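Local coordinates for protein importin-95 (Chaetomium thermophilum, PDB 4XRI) that probably serves as a flexible nuclear import receptor of the importin-beta family, carrying protein cargo and binding a small GTPase, at residues Ile767-Lys779 with Ala814-Tyr826. The protein carries 2 engineered substitutions. Sequence-based numbering, arbitrary orientation.
Sequences IMDAWGGIIGAMK and ASMGVIGDLADAY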
ATOM      1  N   ILE A 767       2.103  22.906 -10.553  1.00 37.78           N
ATOM      2  CA  ILE A 767       1.842  24.305 -10.883  1.00 35.17           C
ATOM      3  C   ILE A 767       3.086  25.165 -10.694  1.00 38.29           C
ATOM      4  O   ILE A 767       3.446  25.960 -11.563  1.00 34.71           O
ATOM      5  CB  ILE A 767       0.715  24.907 -10.022  1.00 35.11           C
ATOM      6  CG1 ILE A 767      -0.564  24.076 -10.127  1.00 35.82           C
ATOM      7  CG2 ILE A 767       0.451  26.339 -10.448  1.00 41.75           C
ATOM      8  CD1 ILE A 767      -1.673  24.557  -9.212  1.00 33.98           C
ATOM      9  N   MET A 768       3.741  24.990  -9.553  1.00 35.99           N
ATOM     10  CA  MET A 768       4.923  25.776  -9.218  1.00 34.42           C
ATOM     11  C   MET A 768       6.069  25.497 -10.184  1.00 33.98           C
ATOM     12  O   MET A 768       6.786  26.411 -10.587  1.00 38.55           O
ATOM     13  CB  MET A 768       5.360  25.488  -7.783  1.00 36.59           C
ATOM     14  CG  MET A 768       6.074  26.643  -7.113  1.00 40.72           C
ATOM     15  SD  MET A 768       5.122  28.169  -7.158  1.00 55.40           S
ATOM     16  CE  MET A 768       3.579  27.636  -6.439  1.00 54.79           C
ATOM     17  N   ASP A 769       6.230  24.232 -10.559  1.00 35.05           N
ATOM     18  CA  ASP A 769       7.217  23.856 -11.565  1.00 35.45           C
ATOM     19  C   ASP A 769       6.901  24.543 -12.889  1.00 33.18           C
ATOM     20  O   ASP A 769       7.798  25.042 -13.568  1.00 37.03           O
ATOM     21  CB  ASP A 769       7.259  22.337 -11.756  1.00 40.06           C
ATOM     22  CG  ASP A 769       7.812  21.611 -10.545  1.00 44.98           C
ATOM     23  OD1 ASP A 769       8.457  22.262  -9.696  1.00 45.52           O
ATOM     24  OD2 ASP A 769       7.608  20.384 -10.448  1.00 51.76           O
ATOM     25  N   ALA A 770       5.619  24.560 -13.243  1.00 34.01           N
ATOM     26  CA  ALA A 770       5.159  25.189 -14.474  1.00 36.59           C
ATOM     27  C   ALA A 770       5.513  26.670 -14.489  1.00 35.11           C
ATOM     28  O   ALA A 770       6.150  27.149 -15.427  1.00 32.19           O
ATOM     29  CB  ALA A 770       3.658  24.997 -14.644  1.00 25.53           C
ATOM     30  N   TRP A 771       5.111  27.386 -13.441  1.00 33.17           N
ATOM     31  CA  TRP A 771       5.406  28.814 -13.341  1.00 33.58           C
ATOM     32  C   TRP A 771       6.908  29.073 -13.381  1.00 38.62           C
ATOM     33  O   TRP A 771       7.369  30.007 -14.037  1.00 38.36           O
ATOM     34  CB  TRP A 771       4.810  29.412 -12.062  1.00 35.51           C
ATOM     35  CG  TRP A 771       3.336  29.723 -12.148  1.00 37.12           C
ATOM     36  CD1 TRP A 771       2.361  29.318 -11.278  1.00 35.66           C
ATOM     37  CD2 TRP A 771       2.674  30.502 -13.155  1.00 35.67           C
ATOM     38  NE1 TRP A 771       1.138  29.800 -11.679  1.00 38.08           N
ATOM     39  CE2 TRP A 771       1.302  30.527 -12.829  1.00 37.33           C
ATOM     40  CE3 TRP A 771       3.107  31.178 -14.302  1.00 35.37           C
ATOM     41  CZ2 TRP A 771       0.362  31.202 -13.603  1.00 33.76           C
ATOM     42  CZ3 TRP A 771       2.173  31.848 -15.069  1.00 38.80           C
ATOM     43  CH2 TRP A 771       0.815  31.854 -14.718  1.00 36.39           C
ATOM     44  N   GLY A 772       7.666  28.222 -12.697  1.00 36.43           N
ATOM     45  CA  GLY A 772       9.113  28.333 -12.666  1.00 34.19           C
ATOM     46  C   GLY A 772       9.751  28.275 -14.043  1.00 33.96           C
ATOM     47  O   GLY A 772      10.604  29.094 -14.373  1.00 38.62           O
ATOM     48  N   GLY A 773       9.332  27.310 -14.853  1.00 34.40           N
ATOM     49  CA  GLY A 773       9.835  27.183 -16.209  1.00 34.14           C
ATOM     50  C   GLY A 773       9.378  28.330 -17.089  1.00 37.08           C
ATOM     51  O   GLY A 773      10.128  28.813 -17.937  1.00 34.99           O
ATOM     52  N   ILE A 774       8.140  28.769 -16.882  1.00 38.82           N
ATOM     53  CA  ILE A 774       7.565  29.858 -17.660  1.00 37.68           C
ATOM     54  C   ILE A 774       8.266  31.188 -17.380  1.00 41.97           C
ATOM     55  O   ILE A 774       8.615  31.922 -18.310  1.00 40.09           O
ATOM     56  CB  ILE A 774       6.057  30.002 -17.377  1.00 30.45           C
ATOM     57  CG1 ILE A 774       5.291  28.819 -17.976  1.00 30.42           C
ATOM     58  CG2 ILE A 774       5.534  31.306 -17.944  1.00 31.65           C
ATOM     59  CD1 ILE A 774       3.832  28.757 -17.561  1.00 32.27           C
ATOM     60  N   ILE A 775       8.476  31.491 -16.100  1.00 38.13           N
ATOM     61  CA  ILE A 775       9.168  32.717 -15.704  1.00 41.47           C
ATOM     62  C   ILE A 775      10.557  32.779 -16.332  1.00 39.78           C
ATOM     63  O   ILE A 775      10.964  33.808 -16.867  1.00 40.42           O
ATOM     64  CB  ILE A 775       9.293  32.832 -14.169  1.00 44.22           C
ATOM     65  CG1 ILE A 775       7.912  32.970 -13.530  1.00 42.08           C
ATOM     66  CG2 ILE A 775      10.156  34.024 -13.788  1.00 44.52           C
ATOM     67  CD1 ILE A 775       7.901  32.657 -12.051  1.00 39.19           C
ATOM     68  N   GLY A 776      11.267  31.659 -16.280  1.00 36.62           N
ATOM     69  CA  GLY A 776      12.580  31.551 -16.886  1.00 38.77           C
ATOM     70  C   GLY A 776      12.547  31.736 -18.392  1.00 42.86           C
ATOM     71  O   GLY A 776      13.428  32.374 -18.968  1.00 41.24           O
ATOM     72  N   ALA A 777      11.526  31.174 -19.032  1.00 45.84           N
ATOM     73  CA  ALA A 777      11.378  31.271 -20.483  1.00 29.01           C
ATOM     74  C   ALA A 777      11.125  32.711 -20.919  1.00 34.85           C
ATOM     75  O   ALA A 777      11.694  33.182 -21.905  1.00 39.74           O
ATOM     76  CB  ALA A 777      10.250  30.369 -20.965  1.00 33.83           C
ATOM     77  N   MET A 778      10.279  33.411 -20.172  1.00 35.79           N
ATOM     78  CA  MET A 778       9.915  34.782 -20.515  1.00 44.21           C
ATOM     79  C   MET A 778      11.029  35.761 -20.156  1.00 49.18           C
ATOM     80  O   MET A 778      11.197  36.790 -20.811  1.00 43.99           O
ATOM     81  CB  MET A 778       8.608  35.179 -19.820  1.00 41.68           C
ATOM     82  CG  MET A 778       7.397  34.331 -20.217  1.00 43.21           C
ATOM     83  SD  MET A 778       6.947  34.452 -21.963  1.00 44.42           S
ATOM     84  CE  MET A 778       7.759  33.009 -22.650  1.00 28.09           C
ATOM     85  N   LYS A 779      11.795  35.434 -19.121  1.00 42.72           N
ATOM     86  CA  LYS A 779      12.916  36.272 -18.720  1.00 41.56           C
ATOM     87  C   LYS A 779      14.023  36.242 -19.770  1.00 41.37           C
ATOM     88  O   LYS A 779      14.481  37.287 -20.233  1.00 48.56           O
ATOM     89  CB  LYS A 779      13.470  35.828 -17.366  1.00 49.74           C
ATOM     90  CG  LYS A 779      14.585  36.716 -16.840  1.00 59.84           C
ATOM     91  CD  LYS A 779      15.335  36.032 -15.715  1.00 73.82           C
ATOM     92  CE  LYS A 779      15.997  34.756 -16.210  1.00 80.87           C
ATOM     93  NZ  LYS A 779      16.563  33.950 -15.095  1.00 85.65           N
ATOM     94  N   ALA A 814      10.127  24.197  -4.558  1.00 48.54           N
ATOM     95  CA  ALA A 814       9.652  24.789  -5.805  1.00 43.81           C
ATOM     96  C   ALA A 814       9.134  26.207  -5.594  1.00 44.13           C
ATOM     97  O   ALA A 814       9.312  27.079  -6.447  1.00 47.94           O
ATOM     98  CB  ALA A 814       8.564  23.922  -6.418  1.00 42.77           C
ATOM     99  N   SER A 815       8.493  26.428  -4.450  1.00 42.99           N
ATOM    100  CA  SER A 815       7.961  27.741  -4.101  1.00 42.49           C
ATOM    101  C   SER A 815       9.085  28.749  -3.901  1.00 47.43           C
ATOM    102  O   SER A 815       9.026  29.868  -4.414  1.00 48.95           O
ATOM    103  CB  SER A 815       7.103  27.655  -2.839  1.00 46.22           C
ATOM    104  OG  SER A 815       6.004  26.784  -3.033  1.00 48.83           O
ATOM    105  N   MET A 816      10.105  28.343  -3.148  1.00 48.61           N
ATOM    106  CA  MET A 816      11.299  29.159  -2.956  1.00 48.47           C
ATOM    107  C   MET A 816      11.919  29.500  -4.304  1.00 42.69           C
ATOM    108  O   MET A 816      12.321  30.639  -4.542  1.00 48.28           O
ATOM    109  CB  MET A 816      12.325  28.437  -2.072  1.00 52.14           C
ATOM    110  CG  MET A 816      11.870  28.136  -0.650  1.00 52.36           C
ATOM    111  SD  MET A 816      11.616  29.595   0.380  1.00 62.67           S
ATOM    112  CE  MET A 816       9.847  29.832   0.231  1.00 77.28           C
ATOM    113  N   GLY A 817      11.985  28.501  -5.178  1.00 46.20           N
ATOM    114  CA  GLY A 817      12.534  28.678  -6.508  1.00 47.81           C
ATOM    115  C   GLY A 817      11.805  29.741  -7.302  1.00 48.13           C
ATOM    116  O   GLY A 817      12.431  30.582  -7.941  1.00 44.15           O
ATOM    117  N   VAL A 818      10.477  29.712  -7.247  1.00 46.62           N
ATOM    118  CA  VAL A 818       9.658  30.666  -7.987  1.00 44.27           C
ATOM    119  C   VAL A 818       9.819  32.084  -7.442  1.00 45.45           C
ATOM    120  O   VAL A 818       9.886  33.047  -8.211  1.00 44.55           O
ATOM    121  CB  VAL A 818       8.169  30.254  -7.961  1.00 44.42           C
ATOM    122  CG1 VAL A 818       7.261  31.430  -8.297  1.00 39.52           C
ATOM    123  CG2 VAL A 818       7.939  29.108  -8.935  1.00 39.91           C
ATOM    124  N   ILE A 819       9.889  32.205  -6.121  1.00 42.08           N
ATOM    125  CA  ILE A 819      10.124  33.495  -5.482  1.00 44.31           C
ATOM    126  C   ILE A 819      11.424  34.115  -5.987  1.00 49.44           C
ATOM    127  O   ILE A 819      11.464  35.284  -6.366  1.00 49.37           O
ATOM    128  CB  ILE A 819      10.172  33.363  -3.948  1.00 47.90           C
ATOM    129  CG1 ILE A 819       8.776  33.067  -3.398  1.00 45.49           C
ATOM    130  CG2 ILE A 819      10.735  34.632  -3.322  1.00 52.58           C
ATOM    131  CD1 ILE A 819       8.778  32.693  -1.930  1.00 50.06           C
ATOM    132  N   GLY A 820      12.481  33.310  -6.009  1.00 48.86           N
ATOM    133  CA  GLY A 820      13.768  33.744  -6.518  1.00 55.80           C
ATOM    134  C   GLY A 820      13.711  34.088  -7.996  1.00 55.34           C
ATOM    135  O   GLY A 820      14.234  35.116  -8.420  1.00 57.89           O
ATOM    136  N   ASP A 821      13.074  33.219  -8.779  1.00 53.42           N
ATOM    137  CA  ASP A 821      12.907  33.443 -10.215  1.00 51.32           C
ATOM    138  C   ASP A 821      12.204  34.764 -10.491  1.00 47.65           C
ATOM    139  O   ASP A 821      12.607  35.518 -11.376  1.00 47.21           O
ATOM    140  CB  ASP A 821      12.119  32.296 -10.859  1.00 53.13           C
ATOM    141  CG  ASP A 821      12.883  30.990 -10.858  1.00 55.91           C
ATOM    142  OD1 ASP A 821      14.129  31.026 -10.772  1.00 51.57           O
ATOM    143  OD2 ASP A 821      12.237  29.926 -10.950  1.00 59.09           O
ATOM    144  N   LEU A 822      11.152  35.039  -9.725  1.00 44.31           N
ATOM    145  CA  LEU A 822      10.386  36.270  -9.879  1.00 48.86           C
ATOM    146  C   LEU A 822      11.235  37.502  -9.591  1.00 51.13           C
ATOM    147  O   LEU A 822      11.114  38.522 -10.271  1.00 54.65           O
ATOM    148  CB  LEU A 822       9.161  36.257  -8.964  1.00 52.19           C
ATOM    149  CG  LEU A 822       7.975  35.433  -9.466  1.00 56.49           C
ATOM    150  CD1 LEU A 822       6.884  35.354  -8.411  1.00 54.80           C
ATOM    151  CD2 LEU A 822       7.437  36.030 -10.757  1.00 51.37           C
ATOM    152  N   ALA A 823      12.087  37.398  -8.576  1.00 52.64           N
ATOM    153  CA  ALA A 823      13.000  38.477  -8.209  1.00 54.10           C
ATOM    154  C   ALA A 823      13.945  38.791  -9.360  1.00 52.40           C
ATOM    155  O   ALA A 823      14.167  39.955  -9.701  1.00 60.13           O
ATOM    156  CB  ALA A 823      13.787  38.106  -6.967  1.00 56.73           C
ATOM    157  N   ASP A 824      14.495  37.738  -9.954  1.00 49.28           N
ATOM    158  CA  ASP A 824      15.376  37.870 -11.106  1.00 56.00           C
ATOM    159  C   ASP A 824      14.647  38.476 -12.299  1.00 62.52           C
ATOM    160  O   ASP A 824      15.175  39.356 -12.977  1.00 70.03           O
ATOM    161  CB  ASP A 824      15.959  36.508 -11.490  1.00 64.26           C
ATOM    162  CG  ASP A 824      17.391  36.338 -11.034  1.00 77.00           C
ATOM    163  OD1 ASP A 824      17.690  35.322 -10.371  1.00 82.71           O
ATOM    164  OD2 ASP A 824      18.220  37.216 -11.347  1.00 82.16           O
ATOM    165  N   ALA A 825      13.429  38.001 -12.543  1.00 64.27           N
ATOM    166  CA  ALA A 825      12.665  38.407 -13.719  1.00 52.98           C
ATOM    167  C   ALA A 825      12.232  39.865 -13.646  1.00 52.80           C
ATOM    168  O   ALA A 825      12.081  40.526 -14.675  1.00 60.64           O
ATOM    169  CB  ALA A 825      11.452  37.508 -13.890  1.00 51.18           C
ATOM    170  N   TYR A 826      12.018  40.359 -12.434  1.00 52.21           N
ATOM    171  CA  TYR A 826      11.660  41.757 -12.241  1.00 62.73           C
ATOM    172  C   TYR A 826      12.577  42.396 -11.207  1.00 72.54           C
ATOM    173  O   TYR A 826      12.214  42.518 -10.037  1.00 73.94           O
ATOM    174  CB  TYR A 826      10.196  41.885 -11.822  1.00 59.51           C
ATOM    175  CG  TYR A 826       9.239  41.280 -12.820  1.00 62.42           C
ATOM    176  CD1 TYR A 826       8.801  42.006 -13.920  1.00 60.70           C
ATOM    177  CD2 TYR A 826       8.785  39.978 -12.671  1.00 55.33           C
ATOM    178  CE1 TYR A 826       7.928  41.454 -14.838  1.00 59.67           C
ATOM    179  CE2 TYR A 826       7.915  39.416 -13.583  1.00 52.80           C
ATOM    180  CZ  TYR A 826       7.490  40.156 -14.665  1.00 56.27           C
ATOM    181  OH  TYR A 826       6.624  39.597 -15.575  1.00 53.02           O
TER
HETATM  182  O   HOH W   1      13.304  29.482 -13.974  1.00 52.33           O
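I775 is the knob of this helix pair, set in a hole formed by V818, D821, L822 and A825. Its two branches divide the work: CD1 meets CD2 of L822 (3.6 Å), the two side chains crossing at about a right angle, while chi1 of -65° sets CG1 beside the backbone N and leaves CG2 anti to it, pressed on CB of A825 (3.7 Å). With only a methyl there, as in an alanine, the hole would probably be left partly unfilled and CD2 of L822 without its close neighbour. V818 is the bump of the second helix. Its CG2 enters the hollow beside G772, 3.4 Å from O of M768, where a glycine lets the backbones come close: CA of G772 and CA of V818 are 5.3 Å apart. The thioether of M768 closes that hollow, its chain bent so that SD lies 3.5 Å from CG2 of V818, while its CG lies over the A814 carbonyl. At the far end K779 lays its aliphatic CG and CD along the A825 backbone. The axes of 767-779 and 814-825 pass 9.0 Å apart at 25°, nearly parallel, in keeping with the helical solenoid of this HEAT-repeat protein. Helix 791-802 packs on M768 and W771, helix 855-872 on D821 and D824. Direct contact is thus van der Waals, mostly carbon on carbon or on carbonyl oxygen; the polar link is one water, donating to O of G772 (2.8 Å) and weakly to OD2 of D821. With so little directional bonding, the interface rests on fit, which is consistent with the flexibility of this superhelical receptor.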